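Local coordinates for protein carbon monoxide dehydrogenase (Thermococcus sp. AM4, PDB 6T7J) that probably oxidises carbon monoxide to carbon dioxide, as a homodimeric iron-sulfur enzyme whose active-site cluster lacks nickel in this as-isolated preparation, at residues N88-I93 with C198-R203; A99-A104 with A192-V197; L257-V262 with V404-H409; E284-F289 with I391-Y396. All coordinates share one frame; numbering follows the deposited sequence.

Contacts 1 and 2 join the same two helices, adjoining on helix 193-203 and about three turns apart on helix 81-115; their centres lie about 12 Å apart and both reach the second subunit. In contact 1 the side chain of R91 is about 8 Å from the Fe4S4 cluster and about 12 Å from the Fe2S2 cluster. In contact 2, A99 and H100 touch K559, which lines the pocket of the broken active-site cluster. Contacts 3 and 4, about 17 Å between centres, sit around the parallel sheet that holds strand 261-268 and meet where V262 CG2 lies 3.7 Å from Y396 CB. Centre to centre, contact 1 is about 44 Å from contact 3, and contact 2 about 38 Å from contact 4.

Contact 1 (N88-I93 with C198-R203); sequences NLLRMI and CECMHR
L90 and C200 meet where helix 81-115 runs antiparallel beside helix 193-203, the axes of the short segments approaching to 9.1 Å, at 161°. The leucine CD1 lies 3.3 Å from C200 SG and its CG 3.7 Å from C200 CB, while CD2 reaches R203 CB more loosely. A small cysteine suits this place because it lets the branched leucine come close to the opposing helix. The next residue, R91, leaves its backbone with CG anti to the carbonyl carbon (chi1 -71°) and stays extended to NE. Its CB makes no close touch, CG is 4.1 Å from M201 SD, and CD is 3.7 Å from M201 CE. At NE the same methyl comes to 3.4 Å, above one guanidinium face and offset toward its rim. The methionine, bent at chi2 and chi3, crosses the arginine at about a right angle. NE also bonds T204 OG1, and NH2 forms a salt bridge with E558 of the second subunit. With R91 cut back to an alanine, E558 of the second subunit would probably lose its partner, and M201 CE the guanidinium face beside it. On helix 193-203, R203 grips one oxygen of E199 through NE and NH1, and D209 takes its NH2. The contact thus pairs purely apolar packing at L90 with an arginine whose flat face takes a methyl while its N-H groups serve ionic and polar partners.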
loop_
_atom_site.group_PDB
_atom_site.type_symbol
_atom_site.label_atom_id
_atom_site.label_comp_id
_atom_site.label_asym_id
_atom_site.label_seq_id
_atom_site.Cartn_x
_atom_site.Cartn_y
_atom_site.Cartn_z
ATOM N N ASN A 88 -10.195 4.692 -1.535
ATOM C CA ASN A 88 -10.211 3.304 -1.990
ATOM C C ASN A 88 -9.624 3.181 -3.393
ATOM O O ASN A 88 -8.837 2.261 -3.675
ATOM C CB ASN A 88 -11.638 2.755 -1.933
ATOM C CG ASN A 88 -12.202 2.728 -0.519
ATOM O OD1 ASN A 88 -11.457 2.735 0.462
ATOM N ND2 ASN A 88 -13.524 2.695 -0.409
ATOM N N LEU A 89 -9.968 4.117 -4.284
ATOM C CA LEU A 89 -9.379 4.099 -5.620
ATOM C C LEU A 89 -7.869 4.326 -5.564
ATOM O O LEU A 89 -7.109 3.720 -6.333
ATOM C CB LEU A 89 -10.046 5.149 -6.508
ATOM C CG LEU A 89 -9.863 4.923 -8.009
ATOM C CD1 LEU A 89 -10.783 3.809 -8.497
ATOM C CD2 LEU A 89 -10.105 6.205 -8.788
ATOM N N LEU A 90 -7.420 5.203 -4.662
ATOM C CA LEU A 90 -5.990 5.435 -4.502
ATOM C C LEU A 90 -5.274 4.159 -4.084
ATOM O O LEU A 90 -4.164 3.878 -4.553
ATOM C CB LEU A 90 -5.749 6.543 -3.477
ATOM C CG LEU A 90 -4.290 6.977 -3.349
ATOM C CD1 LEU A 90 -3.768 7.292 -4.721
ATOM C CD2 LEU A 90 -4.129 8.179 -2.434
ATOM N N ARG A 91 -5.892 3.370 -3.206
ATOM C CA ARG A 91 -5.256 2.119 -2.798
ATOM C C ARG A 91 -5.251 1.102 -3.934
ATOM O O ARG A 91 -4.309 0.307 -4.048
ATOM C CB ARG A 91 -5.940 1.554 -1.554
ATOM C CG ARG A 91 -5.653 2.370 -0.303
ATOM C CD ARG A 91 -5.765 1.549 0.967
ATOM N NE ARG A 91 -5.347 2.325 2.131
ATOM C CZ ARG A 91 -5.559 1.962 3.392
ATOM N NH1 ARG A 91 -6.186 0.825 3.660
ATOM N NH2 ARG A 91 -5.142 2.740 4.385
ATOM N N MET A 92 -6.273 1.123 -4.793
ATOM C CA MET A 92 -6.228 0.283 -5.992
ATOM C C MET A 92 -5.044 0.661 -6.880
ATOM O O MET A 92 -4.301 -0.209 -7.365
ATOM C CB MET A 92 -7.540 0.400 -6.769
ATOM C CG MET A 92 -8.761 -0.105 -6.022
ATOM S SD MET A 92 -10.217 -0.210 -7.080
ATOM C CE MET A 92 -10.156 -1.936 -7.565
ATOM N N ILE A 93 -4.861 1.964 -7.111
ATOM C CA ILE A 93 -3.727 2.427 -7.912
ATOM C C ILE A 93 -2.412 2.011 -7.263
ATOM O O ILE A 93 -1.474 1.575 -7.944
ATOM C CB ILE A 93 -3.794 3.952 -8.113
ATOM C CG1 ILE A 93 -5.000 4.333 -8.972
ATOM C CG2 ILE A 93 -2.503 4.464 -8.749
ATOM C CD1 ILE A 93 -5.227 5.822 -9.062
ATOM N N CYS A 198 4.079 3.989 -1.177
ATOM C CA CYS A 198 4.001 4.159 0.269
ATOM C C CYS A 198 3.267 5.444 0.638
ATOM O O CYS A 198 2.532 5.482 1.632
ATOM C CB CYS A 198 5.410 4.130 0.861
ATOM S SG CYS A 198 5.579 4.845 2.498
ATOM N N GLU A 199 3.429 6.501 -0.166
ATOM C CA GLU A 199 2.713 7.741 0.109
ATOM C C GLU A 199 1.221 7.587 -0.136
ATOM O O GLU A 199 0.419 8.219 0.557
ATOM C CB GLU A 199 3.261 8.896 -0.733
ATOM C CG GLU A 199 2.445 10.186 -0.582
ATOM C CD GLU A 199 3.175 11.426 -1.061
ATOM O OE1 GLU A 199 2.516 12.477 -1.211
ATOM O OE2 GLU A 199 4.402 11.353 -1.281
ATOM N N CYS A 200 0.817 6.771 -1.112
ATOM C CA CYS A 200 -0.613 6.498 -1.233
ATOM C C CYS A 200 -1.115 5.762 0.006
ATOM O O CYS A 200 -2.154 6.116 0.574
ATOM C CB CYS A 200 -0.924 5.693 -2.499
ATOM S SG CYS A 200 -0.615 6.495 -4.084
ATOM N N MET A 201 -0.365 4.750 0.456
ATOM C CA MET A 201 -0.782 4.035 1.664
ATOM C C MET A 201 -0.838 4.957 2.880
ATOM O O MET A 201 -1.624 4.720 3.805
ATOM C CB MET A 201 0.145 2.849 1.930
ATOM C CG MET A 201 0.013 1.729 0.907
ATOM S SD MET A 201 -1.705 1.397 0.456
ATOM C CE MET A 201 -2.332 0.708 1.991
ATOM N N HIS A 202 -0.019 6.013 2.895
ATOM C CA HIS A 202 -0.059 6.978 3.992
ATOM C C HIS A 202 -1.231 7.949 3.854
ATOM O O HIS A 202 -1.900 8.256 4.845
ATOM C CB HIS A 202 1.265 7.746 4.064
ATOM C CG HIS A 202 1.274 8.853 5.075
ATOM N ND1 HIS A 202 2.000 10.012 4.901
ATOM C CD2 HIS A 202 0.650 8.977 6.270
ATOM C CE1 HIS A 202 1.822 10.803 5.944
ATOM N NE2 HIS A 202 1.004 10.200 6.789
ATOM N N ARG A 203 -1.495 8.435 2.637
ATOM C CA ARG A 203 -2.552 9.423 2.432
ATOM C C ARG A 203 -3.923 8.852 2.770
ATOM O O ARG A 203 -4.770 9.547 3.344
ATOM C CB ARG A 203 -2.531 9.922 0.987
ATOM C CG ARG A 203 -1.462 10.952 0.681
ATOM C CD ARG A 203 -1.559 11.425 -0.764
ATOM N NE ARG A 203 -0.499 12.371 -1.103
ATOM C CZ ARG A 203 -0.659 13.689 -1.155
ATOM N NH1 ARG A 203 0.366 14.469 -1.469
ATOM N NH2 ARG A 203 -1.842 14.229 -0.890
#

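Contact 2 (A99-A104 with A192-V197); sequences AHSDHA and AIDREV
S101 faces the first turn of helix 193-203 and meets two neighbouring residues there in different ways. The closer-packed side is apolar: S101 CB rests 4.0 Å from I193 CG2, the methyl that stands anti to the backbone N while CG1 takes the place anti to the carbonyl carbon. F161 of helix 146-162 touches S101, A104, I193 and D194, adding an aromatic wall to this side. The small serine suits a place where the two helices come together, with S101 CA and I193 CA 7.3 Å apart. The interface belongs to the helical part of this Prismane/CO dehydrogenase family chain, and A192 occupies the N-cap position from which helix 193-203 starts. The polar side is looser. With OG swung anti to the backbone N (chi1 159°), S101 gives a weak hydrogen bond to D194 OD1 at 3.3 Å. D194 has its stronger partner in R105, which forms a salt bridge with OD2; R105 also pairs with D102 OD1. The arginine probably eases the repulsion between the two carboxylates, whose OD1 atoms, D102 to D194, are 6.0 Å apart. This side is no solvent margin, for the second subunit closes over it: its D194 packs on D194, and its H202 bonds D102 OD2.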
loop_
_atom_site.group_PDB
_atom_site.type_symbol
_atom_site.label_atom_id
_atom_site.label_comp_id
_atom_site.label_asym_id
_atom_site.label_seq_id
_atom_site.Cartn_x
_atom_site.Cartn_y
_atom_site.Cartn_z
ATOM N N ALA A 99 2.442 -4.014 -7.910
ATOM C CA ALA A 99 2.632 -5.259 -8.647
ATOM C C ALA A 99 3.597 -5.059 -9.811
ATOM O O ALA A 99 4.566 -5.819 -9.979
ATOM C CB ALA A 99 1.285 -5.784 -9.143
ATOM N N HIS A 100 3.355 -4.021 -10.620
ATOM C CA HIS A 100 4.246 -3.773 -11.752
ATOM C C HIS A 100 5.658 -3.432 -11.288
ATOM O O HIS A 100 6.640 -3.820 -11.937
ATOM C CB HIS A 100 3.679 -2.662 -12.635
ATOM C CG HIS A 100 2.524 -3.102 -13.479
ATOM N ND1 HIS A 100 1.499 -2.254 -13.841
ATOM C CD2 HIS A 100 2.227 -4.305 -14.026
ATOM C CE1 HIS A 100 0.623 -2.915 -14.576
ATOM N NE2 HIS A 100 1.041 -4.161 -14.704
ATOM N N SER A 101 5.782 -2.751 -10.148
ATOM C CA SER A 101 7.094 -2.364 -9.649
ATOM C C SER A 101 7.881 -3.564 -9.143
ATOM O O SER A 101 9.093 -3.639 -9.349
ATOM C CB SER A 101 6.945 -1.330 -8.541
ATOM O OG SER A 101 8.111 -1.319 -7.740
ATOM N N ASP A 102 7.218 -4.505 -8.468
ATOM C CA ASP A 102 7.917 -5.705 -8.013
ATOM C C ASP A 102 8.331 -6.576 -9.195
ATOM O O ASP A 102 9.420 -7.171 -9.187
ATOM C CB ASP A 102 7.037 -6.488 -7.040
ATOM C CG ASP A 102 7.536 -6.405 -5.605
ATOM O OD1 ASP A 102 8.485 -5.634 -5.345
ATOM O OD2 ASP A 102 6.982 -7.114 -4.738
ATOM N N HIS A 103 7.473 -6.663 -10.215
ATOM C CA HIS A 103 7.860 -7.303 -11.473
ATOM C C HIS A 103 9.146 -6.682 -12.027
ATOM O O HIS A 103 10.141 -7.382 -12.303
ATOM C CB HIS A 103 6.693 -7.164 -12.458
ATOM C CG HIS A 103 6.866 -7.907 -13.747
ATOM N ND1 HIS A 103 8.059 -8.473 -14.139
ATOM C CD2 HIS A 103 5.984 -8.162 -14.743
ATOM C CE1 HIS A 103 7.905 -9.049 -15.318
ATOM N NE2 HIS A 103 6.655 -8.875 -15.706
ATOM N N ALA A 104 9.138 -5.356 -12.183
ATOM C CA ALA A 104 10.316 -4.654 -12.682
ATOM C C ALA A 104 11.521 -4.876 -11.779
ATOM O O ALA A 104 12.651 -4.974 -12.261
ATOM C CB ALA A 104 10.018 -3.163 -12.813
ATOM N N ALA A 192 10.131 8.647 -6.799
ATOM C CA ALA A 192 10.640 7.293 -6.626
ATOM C C ALA A 192 9.446 6.369 -6.441
ATOM O O ALA A 192 8.532 6.688 -5.674
ATOM C CB ALA A 192 11.594 7.198 -5.431
ATOM N N ILE A 193 9.464 5.228 -7.131
ATOM C CA ILE A 193 8.251 4.425 -7.299
ATOM C C ILE A 193 7.731 3.932 -5.954
ATOM O O ILE A 193 6.571 4.174 -5.583
ATOM C CB ILE A 193 8.516 3.248 -8.254
ATOM C CG1 ILE A 193 9.291 3.710 -9.489
ATOM C CG2 ILE A 193 7.212 2.637 -8.666
ATOM C CD1 ILE A 193 9.694 2.571 -10.417
ATOM N N ASP A 194 8.577 3.202 -5.218
ATOM C CA ASP A 194 8.173 2.684 -3.915
ATOM C C ASP A 194 7.724 3.804 -2.989
ATOM O O ASP A 194 6.796 3.615 -2.193
ATOM C CB ASP A 194 9.321 1.894 -3.285
ATOM C CG ASP A 194 9.678 0.647 -4.079
ATOM O OD1 ASP A 194 8.939 0.308 -5.027
ATOM O OD2 ASP A 194 10.700 0.005 -3.752
ATOM N N ARG A 195 8.344 4.982 -3.100
ATOM C CA ARG A 195 7.889 6.123 -2.314
ATOM C C ARG A 195 6.477 6.539 -2.707
ATOM O O ARG A 195 5.673 6.900 -1.846
ATOM C CB ARG A 195 8.846 7.304 -2.464
ATOM C CG ARG A 195 8.377 8.531 -1.695
ATOM C CD ARG A 195 9.069 9.802 -2.135
ATOM N NE ARG A 195 8.651 10.936 -1.316
ATOM C CZ ARG A 195 9.280 12.106 -1.282
ATOM N NH1 ARG A 195 8.827 13.081 -0.506
ATOM N NH2 ARG A 195 10.361 12.301 -2.027
ATOM N N GLU A 196 6.155 6.498 -4.003
ATOM C CA GLU A 196 4.802 6.860 -4.424
ATOM C C GLU A 196 3.774 5.879 -3.871
ATOM O O GLU A 196 2.718 6.288 -3.364
ATOM C CB GLU A 196 4.718 6.928 -5.951
ATOM C CG GLU A 196 5.766 7.816 -6.618
ATOM C CD GLU A 196 5.753 9.247 -6.110
ATOM O OE1 GLU A 196 4.691 9.715 -5.651
ATOM O OE2 GLU A 196 6.810 9.911 -6.175
ATOM N N VAL A 197 4.072 4.577 -3.952
ATOM C CA VAL A 197 3.162 3.573 -3.396
ATOM C C VAL A 197 2.970 3.799 -1.898
ATOM O O VAL A 197 1.839 3.816 -1.383
ATOM C CB VAL A 197 3.684 2.153 -3.688
ATOM C CG1 VAL A 197 3.024 1.136 -2.761
ATOM C CG2 VAL A 197 3.444 1.784 -5.145
#

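Contact 3 (L257-V262 with V404-H409); sequences LKEDYV and VHIPKH
With CG1 anti to the carbonyl carbon (chi1 -58°) and the chain extended beyond it (chi2 171°), I406 sends CD1 against L257, K258 and E259. CD1 stops 3.4 Å from L257 O and 4.1 Å from L257 CB; the second branch, CG2, lies 3.5 Å from that same carbonyl oxygen. K258 O is farther from CD1, at 3.8 Å, and has N263 and R399 as its hydrogen-bonding partners. At the more exposed margin, the bend of E259 at chi2 brings its CD to 4.2 Å from I406 CD1, the two side chains lying alongside with their tips pointing opposite ways. A branched isoleucine suits the spot, since its two branches can both lie against L257 O while CD1 reaches on to K258 and E259. The contact joins the turn leading into strand 261-268 to the loop between helix 381-395 and strand 411-415. No hydrogen bond links the two segments, so their fit rests on van der Waals contact of methyl groups with carbonyl oxygens, aliphatic carbon and the carboxylate carbon of E259.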
loop_
_atom_site.group_PDB
_atom_site.type_symbol
_atom_site.label_atom_id
_atom_site.label_comp_id
_atom_site.label_asym_id
_atom_site.label_seq_id
_atom_site.Cartn_x
_atom_site.Cartn_y
_atom_site.Cartn_z
ATOM N N LEU A 257 -3.285 -27.482 -26.786
ATOM C CA LEU A 257 -2.927 -28.584 -25.906
ATOM C C LEU A 257 -3.083 -29.906 -26.647
ATOM O O LEU A 257 -4.079 -30.132 -27.342
ATOM C CB LEU A 257 -3.795 -28.571 -24.649
ATOM C CG LEU A 257 -3.644 -27.342 -23.750
ATOM C CD1 LEU A 257 -4.927 -27.081 -22.980
ATOM C CD2 LEU A 257 -2.470 -27.503 -22.796
ATOM N N LYS A 258 -2.091 -30.777 -26.493
ATOM C CA LYS A 258 -1.967 -31.985 -27.295
ATOM C C LYS A 258 -2.401 -33.217 -26.507
ATOM O O LYS A 258 -2.330 -33.251 -25.275
ATOM C CB LYS A 258 -0.523 -32.158 -27.774
ATOM C CG LYS A 258 -0.233 -31.602 -29.164
ATOM C CD LYS A 258 -0.670 -30.158 -29.316
ATOM C CE LYS A 258 -0.581 -29.705 -30.766
ATOM N NZ LYS A 258 0.779 -29.928 -31.335
ATOM N N GLU A 259 -2.843 -34.242 -27.240
ATOM C CA GLU A 259 -3.265 -35.487 -26.605
ATOM C C GLU A 259 -2.093 -36.419 -26.342
ATOM O O GLU A 259 -2.039 -37.069 -25.293
ATOM C CB GLU A 259 -4.296 -36.200 -27.471
ATOM C CG GLU A 259 -5.695 -35.789 -27.171
ATOM C CD GLU A 259 -6.262 -34.903 -28.236
ATOM O OE1 GLU A 259 -5.495 -34.282 -29.009
ATOM O OE2 GLU A 259 -7.492 -34.849 -28.281
ATOM N N ASP A 260 -1.158 -36.513 -27.284
ATOM C CA ASP A 260 -0.039 -37.438 -27.176
ATOM C C ASP A 260 1.245 -36.760 -26.723
ATOM O O ASP A 260 2.313 -37.376 -26.787
ATOM C CB ASP A 260 0.190 -38.145 -28.510
ATOM C CG ASP A 260 -1.085 -38.705 -29.102
ATOM O OD1 ASP A 260 -1.968 -39.139 -28.331
ATOM O OD2 ASP A 260 -1.200 -38.715 -30.343
ATOM N N TYR A 261 1.170 -35.513 -26.271
ATOM C CA TYR A 261 2.322 -34.799 -25.747
ATOM C C TYR A 261 2.073 -34.420 -24.294
ATOM O O TYR A 261 0.937 -34.138 -23.897
ATOM C CB TYR A 261 2.615 -33.523 -26.549
ATOM C CG TYR A 261 3.081 -33.743 -27.971
ATOM C CD1 TYR A 261 2.194 -34.154 -28.958
ATOM C CD2 TYR A 261 4.405 -33.514 -28.331
ATOM C CE1 TYR A 261 2.613 -34.344 -30.263
ATOM C CE2 TYR A 261 4.834 -33.703 -29.633
ATOM C CZ TYR A 261 3.933 -34.117 -30.594
ATOM O OH TYR A 261 4.352 -34.305 -31.891
ATOM N N VAL A 262 3.147 -34.432 -23.500
ATOM C CA VAL A 262 3.109 -33.782 -22.198
ATOM C C VAL A 262 2.713 -32.332 -22.406
ATOM O O VAL A 262 3.229 -31.662 -23.303
ATOM C CB VAL A 262 4.472 -33.895 -21.501
ATOM C CG1 VAL A 262 4.444 -33.190 -20.148
ATOM C CG2 VAL A 262 4.882 -35.351 -21.354
ATOM N N VAL A 404 -10.587 -36.616 -20.593
ATOM C CA VAL A 404 -9.890 -35.597 -21.369
ATOM C C VAL A 404 -10.829 -35.067 -22.443
ATOM O O VAL A 404 -11.418 -35.844 -23.204
ATOM C CB VAL A 404 -8.599 -36.156 -21.993
ATOM C CG1 VAL A 404 -8.102 -35.238 -23.102
ATOM C CG2 VAL A 404 -7.529 -36.332 -20.925
ATOM N N HIS A 405 -10.971 -33.742 -22.502
ATOM C CA HIS A 405 -11.743 -33.077 -23.552
ATOM C C HIS A 405 -11.042 -31.763 -23.877
ATOM O O HIS A 405 -11.231 -30.761 -23.180
ATOM C CB HIS A 405 -13.189 -32.844 -23.130
ATOM C CG HIS A 405 -13.996 -32.082 -24.135
ATOM N ND1 HIS A 405 -14.828 -32.700 -25.045
ATOM C CD2 HIS A 405 -14.097 -30.754 -24.377
ATOM C CE1 HIS A 405 -15.407 -31.785 -25.801
ATOM N NE2 HIS A 405 -14.979 -30.595 -25.418
ATOM N N ILE A 406 -10.232 -31.771 -24.926
ATOM C CA ILE A 406 -9.566 -30.572 -25.426
ATOM C C ILE A 406 -10.418 -30.009 -26.555
ATOM O O ILE A 406 -10.686 -30.730 -27.529
ATOM C CB ILE A 406 -8.141 -30.880 -25.910
ATOM C CG1 ILE A 406 -7.312 -31.493 -24.779
ATOM C CG2 ILE A 406 -7.476 -29.621 -26.451
ATOM C CD1 ILE A 406 -5.967 -32.028 -25.230
ATOM N N PRO A 407 -10.886 -28.766 -26.467
ATOM C CA PRO A 407 -11.635 -28.192 -27.590
ATOM C C PRO A 407 -10.744 -28.044 -28.818
ATOM O O PRO A 407 -9.624 -27.534 -28.736
ATOM C CB PRO A 407 -12.102 -26.834 -27.053
ATOM C CG PRO A 407 -12.032 -26.965 -25.562
ATOM C CD PRO A 407 -10.877 -27.878 -25.293
ATOM N N LYS A 408 -11.261 -28.508 -29.964
ATOM C CA LYS A 408 -10.534 -28.439 -31.234
ATOM C C LYS A 408 -10.100 -27.021 -31.568
ATOM O O LYS A 408 -9.087 -26.823 -32.249
ATOM C CB LYS A 408 -11.413 -28.985 -32.366
ATOM C CG LYS A 408 -10.676 -29.728 -33.490
ATOM C CD LYS A 408 -9.813 -28.801 -34.347
ATOM C CE LYS A 408 -9.107 -29.531 -35.475
ATOM N NZ LYS A 408 -8.376 -28.578 -36.360
ATOM N N HIS A 409 -10.844 -26.033 -31.093
ATOM C CA HIS A 409 -10.733 -24.677 -31.606
ATOM C C HIS A 409 -9.335 -24.110 -31.404
ATOM O O HIS A 409 -8.830 -24.037 -30.278
ATOM C CB HIS A 409 -11.788 -23.808 -30.937
ATOM C CG HIS A 409 -13.172 -24.360 -31.078
ATOM N ND1 HIS A 409 -13.904 -24.231 -32.236
ATOM C CD2 HIS A 409 -13.945 -25.062 -30.217
ATOM C CE1 HIS A 409 -15.078 -24.819 -32.079
ATOM N NE2 HIS A 409 -15.127 -25.330 -30.863
#

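Contact 4 (E284-F289 with I391-Y396); sequences EEMQKF and IAIENY
I393 presents its two branches mainly to different residues of helix 284-292. Its CD1 lies 3.5 Å from M286 CE, brought there by the methionine's bends at chi2 and chi3, and is also 3.5 Å from the backbone M286 O. Branched isoleucine can thus serve both partners, and flexible methionine can turn its methyl to meet one. The other branch, I393 CG2, comes obliquely to the phenyl ring, 3.6 Å from F289 CD2. F289 is directed there by a CG anti to its backbone N (chi1 -159°). E394 OE1 approaches in the ring plane, 3.5 Å from F289 CZ, where the ring's slightly positive hydrogens probably suit a carboxylate oxygen. Replacing F289 with serine would probably open a gap beside I393 CG2 and leave E394 OE1 without this aromatic edge. The short helical segments run nearly parallel, 20° apart with axes 10.5 Å from each other. Y293 lies edge-to-face with F289, and I393 also packs on V262 of strand 261-268, setting helix 381-395 against the parallel sheet.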
loop_
_atom_site.group_PDB
_atom_site.type_symbol
_atom_site.label_atom_id
_atom_site.label_comp_id
_atom_site.label_asym_id
_atom_site.label_seq_id
_atom_site.Cartn_x
_atom_site.Cartn_y
_atom_site.Cartn_z
ATOM N N GLU A 284 15.693 -30.944 -26.759
ATOM C CA GLU A 284 15.523 -32.330 -27.179
ATOM C C GLU A 284 15.715 -33.320 -26.034
ATOM O O GLU A 284 15.188 -34.439 -26.105
ATOM C CB GLU A 284 16.485 -32.639 -28.325
ATOM C CG GLU A 284 16.218 -33.954 -29.022
ATOM C CD GLU A 284 17.350 -34.934 -28.824
ATOM O OE1 GLU A 284 18.515 -34.559 -29.048
ATOM O OE2 GLU A 284 17.079 -36.084 -28.463
ATOM N N GLU A 285 16.445 -32.935 -24.981
ATOM C CA GLU A 285 16.595 -33.808 -23.821
ATOM C C GLU A 285 15.238 -34.149 -23.218
ATOM O O GLU A 285 14.918 -35.322 -22.989
ATOM C CB GLU A 285 17.498 -33.149 -22.776
ATOM C CG GLU A 285 17.592 -33.919 -21.468
ATOM C CD GLU A 285 18.342 -33.160 -20.388
ATOM O OE1 GLU A 285 18.666 -33.767 -19.344
ATOM O OE2 GLU A 285 18.606 -31.956 -20.581
ATOM N N MET A 286 14.415 -33.127 -22.967
ATOM C CA MET A 286 13.086 -33.375 -22.422
ATOM C C MET A 286 12.181 -34.058 -23.438
ATOM O O MET A 286 11.278 -34.805 -23.050
ATOM C CB MET A 286 12.457 -32.068 -21.941
ATOM C CG MET A 286 13.329 -31.263 -20.992
ATOM S SD MET A 286 14.244 -32.272 -19.815
ATOM C CE MET A 286 12.912 -32.981 -18.869
ATOM N N GLN A 287 12.409 -33.829 -24.734
ATOM C CA GLN A 287 11.635 -34.536 -25.750
ATOM C C GLN A 287 11.852 -36.041 -25.647
ATOM O O GLN A 287 10.891 -36.823 -25.633
ATOM C CB GLN A 287 12.006 -34.030 -27.145
ATOM C CG GLN A 287 11.773 -32.540 -27.358
ATOM C CD GLN A 287 10.315 -32.143 -27.220
ATOM O OE1 GLN A 287 9.417 -32.867 -27.649
ATOM N NE2 GLN A 287 10.074 -30.982 -26.620
ATOM N N LYS A 288 13.110 -36.474 -25.546
ATOM C CA LYS A 288 13.343 -37.909 -25.430
ATOM C C LYS A 288 12.978 -38.432 -24.042
ATOM O O LYS A 288 12.601 -39.600 -23.911
ATOM C CB LYS A 288 14.790 -38.250 -25.775
ATOM C CG LYS A 288 15.785 -37.314 -25.141
ATOM C CD LYS A 288 17.024 -37.094 -25.966
ATOM C CE LYS A 288 17.753 -38.376 -26.259
ATOM N NZ LYS A 288 19.230 -38.200 -26.349
ATOM N N PHE A 289 13.058 -37.593 -23.002
ATOM C CA PHE A 289 12.539 -38.003 -21.696
ATOM C C PHE A 289 11.048 -38.316 -21.778
ATOM O O PHE A 289 10.583 -39.359 -21.295
ATOM C CB PHE A 289 12.810 -36.910 -20.657
ATOM C CG PHE A 289 12.785 -37.399 -19.231
ATOM C CD1 PHE A 289 13.476 -38.542 -18.861
ATOM C CD2 PHE A 289 12.077 -36.706 -18.259
ATOM C CE1 PHE A 289 13.457 -38.989 -17.549
ATOM C CE2 PHE A 289 12.054 -37.149 -16.947
ATOM C CZ PHE A 289 12.747 -38.291 -16.593
ATOM N N ILE A 391 9.331 -33.182 -13.593
ATOM C CA ILE A 391 8.169 -33.527 -12.777
ATOM C C ILE A 391 6.914 -33.595 -13.640
ATOM O O ILE A 391 6.093 -34.514 -13.506
ATOM C CB ILE A 391 8.018 -32.530 -11.616
ATOM C CG1 ILE A 391 9.191 -32.686 -10.646
ATOM C CG2 ILE A 391 6.698 -32.745 -10.893
ATOM C CD1 ILE A 391 9.243 -31.640 -9.573
ATOM N N ALA A 392 6.759 -32.642 -14.563
ATOM C CA ALA A 392 5.607 -32.683 -15.467
ATOM C C ALA A 392 5.621 -33.945 -16.333
ATOM O O ALA A 392 4.601 -34.643 -16.470
ATOM C CB ALA A 392 5.587 -31.428 -16.340
ATOM N N ILE A 393 6.777 -34.252 -16.927
ATOM C CA ILE A 393 6.890 -35.413 -17.806
ATOM C C ILE A 393 6.613 -36.698 -17.038
ATOM O O ILE A 393 6.001 -37.636 -17.563
ATOM C CB ILE A 393 8.278 -35.434 -18.470
ATOM C CG1 ILE A 393 8.379 -34.326 -19.518
ATOM C CG2 ILE A 393 8.564 -36.793 -19.087
ATOM C CD1 ILE A 393 9.781 -34.071 -19.984
ATOM N N GLU A 394 7.051 -36.758 -15.780
ATOM C CA GLU A 394 6.818 -37.947 -14.971
ATOM C C GLU A 394 5.368 -38.042 -14.521
ATOM O O GLU A 394 4.881 -39.143 -14.239
ATOM C CB GLU A 394 7.756 -37.948 -13.766
ATOM C CG GLU A 394 9.218 -38.139 -14.133
ATOM C CD GLU A 394 10.160 -37.440 -13.177
ATOM O OE1 GLU A 394 11.382 -37.447 -13.439
ATOM O OE2 GLU A 394 9.681 -36.881 -12.168
ATOM N N ASN A 395 4.666 -36.909 -14.437
ATOM C CA ASN A 395 3.238 -36.955 -14.152
ATOM C C ASN A 395 2.406 -37.332 -15.371
ATOM O O ASN A 395 1.243 -37.719 -15.209
ATOM C CB ASN A 395 2.755 -35.612 -13.605
ATOM C CG ASN A 395 1.389 -35.709 -12.952
ATOM O OD1 ASN A 395 1.042 -36.735 -12.364
ATOM N ND2 ASN A 395 0.606 -34.643 -13.056
ATOM N N TYR A 396 2.965 -37.202 -16.574
ATOM C CA TYR A 396 2.229 -37.576 -17.786
ATOM C C TYR A 396 1.504 -38.923 -17.720
ATOM O O TYR A 396 0.349 -38.983 -18.174
ATOM C CB TYR A 396 3.165 -37.555 -19.003
ATOM C CG TYR A 396 2.488 -37.956 -20.300
ATOM C CD1 TYR A 396 1.670 -37.064 -20.984
ATOM C CD2 TYR A 396 2.669 -39.225 -20.841
ATOM C CE1 TYR A 396 1.050 -37.423 -22.171
ATOM C CE2 TYR A 396 2.051 -39.594 -22.028
ATOM C CZ TYR A 396 1.245 -38.687 -22.687
ATOM O OH TYR A 396 0.630 -39.044 -23.866
#